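Side-chain contacts in uronate isomerase (Caulobacter crescentus, PDB 2Q01), which catalyses the isomerisation of D-glucuronate to D-fructuronate and of D-galacturonate to D-tagaturonate in bacterial sugar-acid metabolism: residues E215-T220 against K229-A234; L237-F242 against A296-D301. All coordinates share one frame; numbering follows the deposited sequence.

Interaction 1 of 2, residues E215-T220 against K229-A234; sequences ERFAET and KSYLEA
F217 and Y231 both carry CG anti to the backbone N, with chi1 at -179° and 165°. The torsion carries F217 across toward helix 228-244, while the Y231 ring swings alongside and meets it with CD1 and CE1. The nearest atoms are F217 CE1 and Y231 CE1, 3.7 Å apart. Y231 lies at the edge of the phenylalanine ring, near its plane. The ring planes are almost perpendicular, at 89°, but their centroids are 5.9 Å apart and the pair is oblique. F217 CZ rests against the methyl group of A234, one helical turn beyond Y231, at 3.5 Å from A234 CB, and F217 CE2 lies 3.6 Å from A234 O. The contact joins helices 210-221 and 228-244 of this TIM-barrel-clan protein, which follow one another in the chain with a short connection between them. It is buried and apolar, with no hydrogen bond crossing it. The Y231 hydroxyl is hydrogen-bonded to V202 O and H235 NE2. H235 also packs edge-to-face on Y231 and meets the F217 ring. P174 and V225, both in loops, touch F217 as well.

Interaction 2 of 2, residues L237-F242 against A296-D301; sequences LRRQAF and AKMSLD
The guanidinium of R239 lies with one face against M298 and one edge toward S299. M298 CB sits 3.4 Å above the guanidinium plane, shifted toward its rim, and is 3.7 Å from R239 NE. The two side chains cross at a slant. M298 runs on extended beyond CG, so its sulfur passes the arginine stem, with SD 3.8 Å from R239 CD. R239 leaves its helix toward 296-301, and a bend at chi3 (72°) turns the guanidinium relative to the stem.

At the edge, R239 NH2 donates to S299 OG over 2.9 Å. The acceptor is only 3° out of the guanidinium plane, and the N-H...O angle is 151°. Water 1 lies near the same plane. It accepts from R239 NH1 at 3.0 Å and donates to S299 OG at 2.8 Å. Direct bond and water bridge together grip the hydroxyl from two neighbouring nitrogens and hold the flat group in a set rotation.

S299 OG also bonds to L304 O, its strongest polar partner, and to M295 O in the preceding turn. A single hydroxyl proton must serve both carbonyls, while the oxygen accepts from R239 NH2 and the water. R239 NH2 has a salt bridge to D302, which probably balances much of the buried positive charge. Y197 and L304 pack on the arginine from loops. M298 reaches back to L232, H235 and R236.

R239 is a buried arginine bridging helices 228-244 and 281-302. These lead into neighbouring parallel strands, 249-252 and 305-308, in the alternation of helices and parallel strands typical of TIM-barrel proteins.

Interactions 1 and 2 follow one another along the chain, and their centres are about 13 Å apart. Both use helix 228-244. Its earlier turns meet helix 210-221 in interaction 1, and its later turns meet helix 281-302 in interaction 2. The first contact is local in sequence, while the second spans 53 intervening residues that include strand 249-252. The two also touch directly: F217 CE2 lies 3.8 Å from R238 CG, and L232 O lies 3.6 Å from M298 CE. Helix 228-244 is thus packed against both neighbours, by an apolar contact on one and a mixed one, apolar and hydrogen-bonded, on the other.

Interaction 1 of 2, residues E215-T220 against K229-A234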
loop_
_atom_site.group_PDB
_atom_site.type_symbol
_atom_site.label_atom_id
_atom_site.label_comp_id
_atom_site.label_asym_id
_atom_site.label_seq_id
_atom_site.Cartn_x
_atom_site.Cartn_y
_atom_site.Cartn_z
ATOM N N GLU B 215 -22.138 28.084 -22.111
ATOM C CA GLU B 215 -22.674 28.879 -23.206
ATOM C C GLU B 215 -23.070 27.988 -24.377
ATOM O O GLU B 215 -24.199 28.074 -24.864
ATOM C CB GLU B 215 -21.648 29.930 -23.643
ATOM C CG GLU B 215 -22.254 31.223 -24.172
ATOM C CD GLU B 215 -21.217 32.322 -24.393
ATOM O OE1 GLU B 215 -21.572 33.509 -24.231
ATOM O OE2 GLU B 215 -20.054 32.006 -24.728
ATOM N N ARG B 216 -22.155 27.118 -24.805
ATOM C CA ARG B 216 -22.445 26.193 -25.905
ATOM C C ARG B 216 -23.267 24.968 -25.490
ATOM O O ARG B 216 -23.838 24.295 -26.344
ATOM C CB ARG B 216 -21.187 25.823 -26.712
ATOM C CG ARG B 216 -19.991 25.366 -25.916
ATOM C CD ARG B 216 -18.710 25.517 -26.730
ATOM N NE ARG B 216 -18.589 24.507 -27.783
ATOM C CZ ARG B 216 -17.645 23.568 -27.833
ATOM N NH1 ARG B 216 -16.709 23.499 -26.893
ATOM N NH2 ARG B 216 -17.629 22.697 -28.835
ATOM N N PHE B 217 -23.346 24.706 -24.185
ATOM C CA PHE B 217 -24.282 23.722 -23.612
ATOM C C PHE B 217 -25.733 24.178 -23.838
ATOM O O PHE B 217 -26.610 23.357 -24.105
ATOM C CB PHE B 217 -23.958 23.526 -22.119
ATOM C CG PHE B 217 -24.827 22.519 -21.384
ATOM C CD1 PHE B 217 -25.114 22.717 -20.039
ATOM C CD2 PHE B 217 -25.310 21.365 -21.997
ATOM C CE1 PHE B 217 -25.895 21.810 -19.330
ATOM C CE2 PHE B 217 -26.099 20.459 -21.296
ATOM C CZ PHE B 217 -26.382 20.679 -19.960
ATOM N N ALA B 218 -25.964 25.490 -23.754
ATOM C CA ALA B 218 -27.268 26.094 -24.049
ATOM C C ALA B 218 -27.623 26.041 -25.540
ATOM O O ALA B 218 -28.796 25.929 -25.896
ATOM C CB ALA B 218 -27.302 27.528 -23.553
ATOM N N GLU B 219 -26.610 26.123 -26.401
ATOM C CA GLU B 219 -26.802 26.035 -27.853
ATOM C C GLU B 219 -27.160 24.618 -28.303
ATOM O O GLU B 219 -28.058 24.442 -29.124
ATOM C CB GLU B 219 -25.558 26.517 -28.605
ATOM C CG GLU B 219 -25.203 27.983 -28.370
ATOM C CD GLU B 219 -23.793 28.339 -28.830
ATOM O OE1 GLU B 219 -23.070 27.448 -29.332
ATOM O OE2 GLU B 219 -23.407 29.519 -28.686
ATOM N N THR B 220 -26.467 23.618 -27.758
ATOM C CA THR B 220 -26.712 22.212 -28.113
ATOM C C THR B 220 -27.996 21.628 -27.514
ATOM O O THR B 220 -28.534 20.649 -28.028
ATOM C CB THR B 220 -25.524 21.287 -27.744
ATOM O OG1 THR B 220 -25.342 21.271 -26.326
ATOM C CG2 THR B 220 -24.241 21.743 -28.419
ATOM N N LYS B 229 -34.052 23.675 -13.030
ATOM C CA LYS B 229 -34.864 22.602 -13.593
ATOM C C LYS B 229 -34.638 22.401 -15.089
ATOM O O LYS B 229 -34.774 21.282 -15.596
ATOM C CB LYS B 229 -36.350 22.814 -13.277
ATOM C CG LYS B 229 -36.787 22.151 -11.962
ATOM C CD LYS B 229 -38.089 22.735 -11.418
ATOM C CE LYS B 229 -37.844 24.000 -10.592
ATOM N NZ LYS B 229 -39.111 24.640 -10.151
ATOM N N SER B 230 -34.272 23.477 -15.784
ATOM C CA SER B 230 -33.978 23.387 -17.212
ATOM C C SER B 230 -32.495 23.139 -17.515
ATOM O O SER B 230 -32.131 22.871 -18.660
ATOM C CB SER B 230 -34.510 24.613 -17.962
ATOM O OG SER B 230 -33.982 25.813 -17.439
ATOM N N TYR B 231 -31.649 23.241 -16.491
ATOM C CA TYR B 231 -30.259 22.794 -16.573
ATOM C C TYR B 231 -30.271 21.269 -16.518
ATOM O O TYR B 231 -29.525 20.595 -17.237
ATOM C CB TYR B 231 -29.443 23.385 -15.418
ATOM C CG TYR B 231 -28.089 22.748 -15.170
ATOM C CD1 TYR B 231 -26.962 23.145 -15.899
ATOM C CD2 TYR B 231 -27.926 21.775 -14.181
ATOM C CE1 TYR B 231 -25.721 22.574 -15.663
ATOM C CE2 TYR B 231 -26.689 21.192 -13.943
ATOM C CZ TYR B 231 -25.592 21.599 -14.683
ATOM O OH TYR B 231 -24.368 21.026 -14.445
ATOM N N LEU B 232 -31.138 20.742 -15.660
ATOM C CA LEU B 232 -31.360 19.311 -15.548
ATOM C C LEU B 232 -32.029 18.730 -16.791
ATOM O O LEU B 232 -31.677 17.627 -17.219
ATOM C CB LEU B 232 -32.176 18.990 -14.296
ATOM C CG LEU B 232 -31.487 19.185 -12.946
ATOM C CD1 LEU B 232 -32.369 18.642 -11.842
ATOM C CD2 LEU B 232 -30.120 18.513 -12.928
ATOM N N GLU B 233 -32.978 19.470 -17.369
ATOM C CA GLU B 233 -33.582 19.089 -18.651
ATOM C C GLU B 233 -32.579 19.079 -19.794
ATOM O O GLU B 233 -32.662 18.238 -20.682
ATOM C CB GLU B 233 -34.761 19.991 -19.020
ATOM C CG GLU B 233 -36.122 19.334 -18.821
ATOM C CD GLU B 233 -36.287 18.050 -19.625
ATOM O OE1 GLU B 233 -36.045 18.077 -20.852
ATOM O OE2 GLU B 233 -36.662 17.016 -19.028
ATOM N N ALA B 234 -31.636 20.016 -19.756
ATOM C CA ALA B 234 -30.571 20.093 -20.746
ATOM C C ALA B 234 -29.626 18.897 -20.666
ATOM O O ALA B 234 -29.095 18.466 -21.683
ATOM C CB ALA B 234 -29.804 21.385 -20.587
#

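Interaction 2 of 2, residues L237-F242 against A296-D301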
loop_
_atom_site.group_PDB
_atom_site.type_symbol
_atom_site.label_atom_id
_atom_site.label_comp_id
_atom_site.label_asym_id
_atom_site.label_seq_id
_atom_site.Cartn_x
_atom_site.Cartn_y
_atom_site.Cartn_z
ATOM N N LEU B 237 -31.732 15.796 -22.150
ATOM C CA LEU B 237 -31.791 15.885 -23.606
ATOM C C LEU B 237 -30.453 15.563 -24.269
ATOM O O LEU B 237 -30.420 14.946 -25.335
ATOM C CB LEU B 237 -32.286 17.266 -24.050
ATOM C CG LEU B 237 -33.740 17.665 -23.769
ATOM C CD1 LEU B 237 -34.022 19.023 -24.381
ATOM C CD2 LEU B 237 -34.750 16.631 -24.271
ATOM N N ARG B 238 -29.357 15.975 -23.638
ATOM C CA ARG B 238 -28.025 15.692 -24.169
ATOM C C ARG B 238 -27.632 14.236 -23.972
ATOM O O ARG B 238 -27.037 13.636 -24.855
ATOM C CB ARG B 238 -26.967 16.635 -23.583
ATOM C CG ARG B 238 -27.046 18.061 -24.129
ATOM C CD ARG B 238 -27.093 18.079 -25.636
ATOM N NE ARG B 238 -25.782 17.854 -26.231
ATOM C CZ ARG B 238 -25.585 17.441 -27.478
ATOM N NH1 ARG B 238 -24.350 17.278 -27.933
ATOM N NH2 ARG B 238 -26.619 17.187 -28.267
ATOM N N ARG B 239 -27.994 13.669 -22.825
ATOM C CA ARG B 239 -27.783 12.252 -22.570
ATOM C C ARG B 239 -28.520 11.379 -23.578
ATOM O O ARG B 239 -27.960 10.394 -24.061
ATOM C CB ARG B 239 -28.198 11.889 -21.148
ATOM C CG ARG B 239 -27.118 12.171 -20.126
ATOM C CD ARG B 239 -27.686 12.226 -18.722
ATOM N NE ARG B 239 -28.057 10.904 -18.232
ATOM C CZ ARG B 239 -27.328 10.192 -17.375
ATOM N NH1 ARG B 239 -26.183 10.667 -16.905
ATOM N NH2 ARG B 239 -27.749 9.001 -16.984
ATOM N N GLN B 240 -29.758 11.759 -23.897
ATOM C CA GLN B 240 -30.563 11.079 -24.912
ATOM C C GLN B 240 -29.889 11.098 -26.280
ATOM O O GLN B 240 -29.867 10.081 -26.971
ATOM C CB GLN B 240 -31.966 11.697 -25.002
ATOM C CG GLN B 240 -32.974 10.862 -25.786
ATOM C CD GLN B 240 -32.995 9.401 -25.355
ATOM O OE1 GLN B 240 -33.246 9.083 -24.187
ATOM N NE2 GLN B 240 -32.724 8.505 -26.301
ATOM N N ALA B 241 -29.337 12.254 -26.649
ATOM C CA ALA B 241 -28.579 12.422 -27.889
ATOM C C ALA B 241 -27.337 11.532 -27.952
ATOM O O ALA B 241 -26.953 11.081 -29.027
ATOM C CB ALA B 241 -28.187 13.880 -28.073
ATOM N N PHE B 242 -26.718 11.291 -26.798
ATOM C CA PHE B 242 -25.546 10.423 -26.699
ATOM C C PHE B 242 -25.936 8.955 -26.849
ATOM O O PHE B 242 -25.256 8.201 -27.541
ATOM C CB PHE B 242 -24.813 10.652 -25.375
ATOM C CG PHE B 242 -23.836 11.800 -25.398
ATOM C CD1 PHE B 242 -24.267 13.114 -25.559
ATOM C CD2 PHE B 242 -22.475 11.569 -25.223
ATOM C CE1 PHE B 242 -23.367 14.175 -25.563
ATOM C CE2 PHE B 242 -21.563 12.622 -25.227
ATOM C CZ PHE B 242 -22.010 13.926 -25.401
ATOM N N ALA B 296 -26.985 9.842 -11.440
ATOM C CA ALA B 296 -27.389 8.487 -11.089
ATOM C C ALA B 296 -28.903 8.352 -11.091
ATOM O O ALA B 296 -29.429 7.299 -11.438
ATOM C CB ALA B 296 -26.843 8.121 -9.740
ATOM N N LYS B 297 -29.589 9.423 -10.695
ATOM C CA LYS B 297 -31.048 9.513 -10.759
ATOM C C LYS B 297 -31.571 9.551 -12.202
ATOM O O LYS B 297 -32.680 9.091 -12.477
ATOM C CB LYS B 297 -31.535 10.753 -9.999
ATOM C CG LYS B 297 -31.495 10.606 -8.482
ATOM C CD LYS B 297 -32.320 11.673 -7.783
ATOM C CE LYS B 297 -31.484 12.871 -7.401
ATOM N NZ LYS B 297 -32.293 13.897 -6.689
ATOM N N MET B 298 -30.775 10.117 -13.111
ATOM C CA MET B 298 -31.092 10.110 -14.535
ATOM C C MET B 298 -30.831 8.733 -15.126
ATOM O O MET B 298 -31.575 8.279 -15.996
ATOM C CB MET B 298 -30.269 11.157 -15.288
ATOM C CG MET B 298 -30.777 12.583 -15.157
ATOM S SD MET B 298 -29.645 13.769 -15.908
ATOM C CE MET B 298 -30.109 15.249 -15.016
ATOM N N SER B 299 -29.778 8.076 -14.640
ATOM C CA SER B 299 -29.395 6.725 -15.067
ATOM C C SER B 299 -30.444 5.677 -14.718
ATOM O O SER B 299 -30.553 4.651 -15.390
ATOM C CB SER B 299 -28.061 6.334 -14.443
ATOM O OG SER B 299 -26.987 6.940 -15.135
ATOM N N LEU B 300 -31.208 5.948 -13.661
ATOM C CA LEU B 300 -32.366 5.142 -13.291
ATOM C C LEU B 300 -33.409 5.107 -14.403
ATOM O O LEU B 300 -34.129 4.115 -14.552
ATOM C CB LEU B 300 -33.002 5.719 -12.036
ATOM C CG LEU B 300 -32.804 5.080 -10.665
ATOM C CD1 LEU B 300 -31.362 4.718 -10.361
ATOM C CD2 LEU B 300 -33.353 6.046 -9.643
ATOM N N ASP B 301 -33.480 6.192 -15.177
ATOM C CA ASP B 301 -34.419 6.308 -16.291
ATOM C C ASP B 301 -33.836 5.893 -17.644
ATOM O O ASP B 301 -34.476 5.134 -18.374
ATOM C CB ASP B 301 -34.994 7.728 -16.372
ATOM C CG ASP B 301 -35.911 8.057 -15.201
ATOM O OD1 ASP B 301 -35.803 9.178 -14.657
ATOM O OD2 ASP B 301 -36.738 7.200 -14.818
HETATM O O HOH W 1 -24.704 8.621 -15.367
#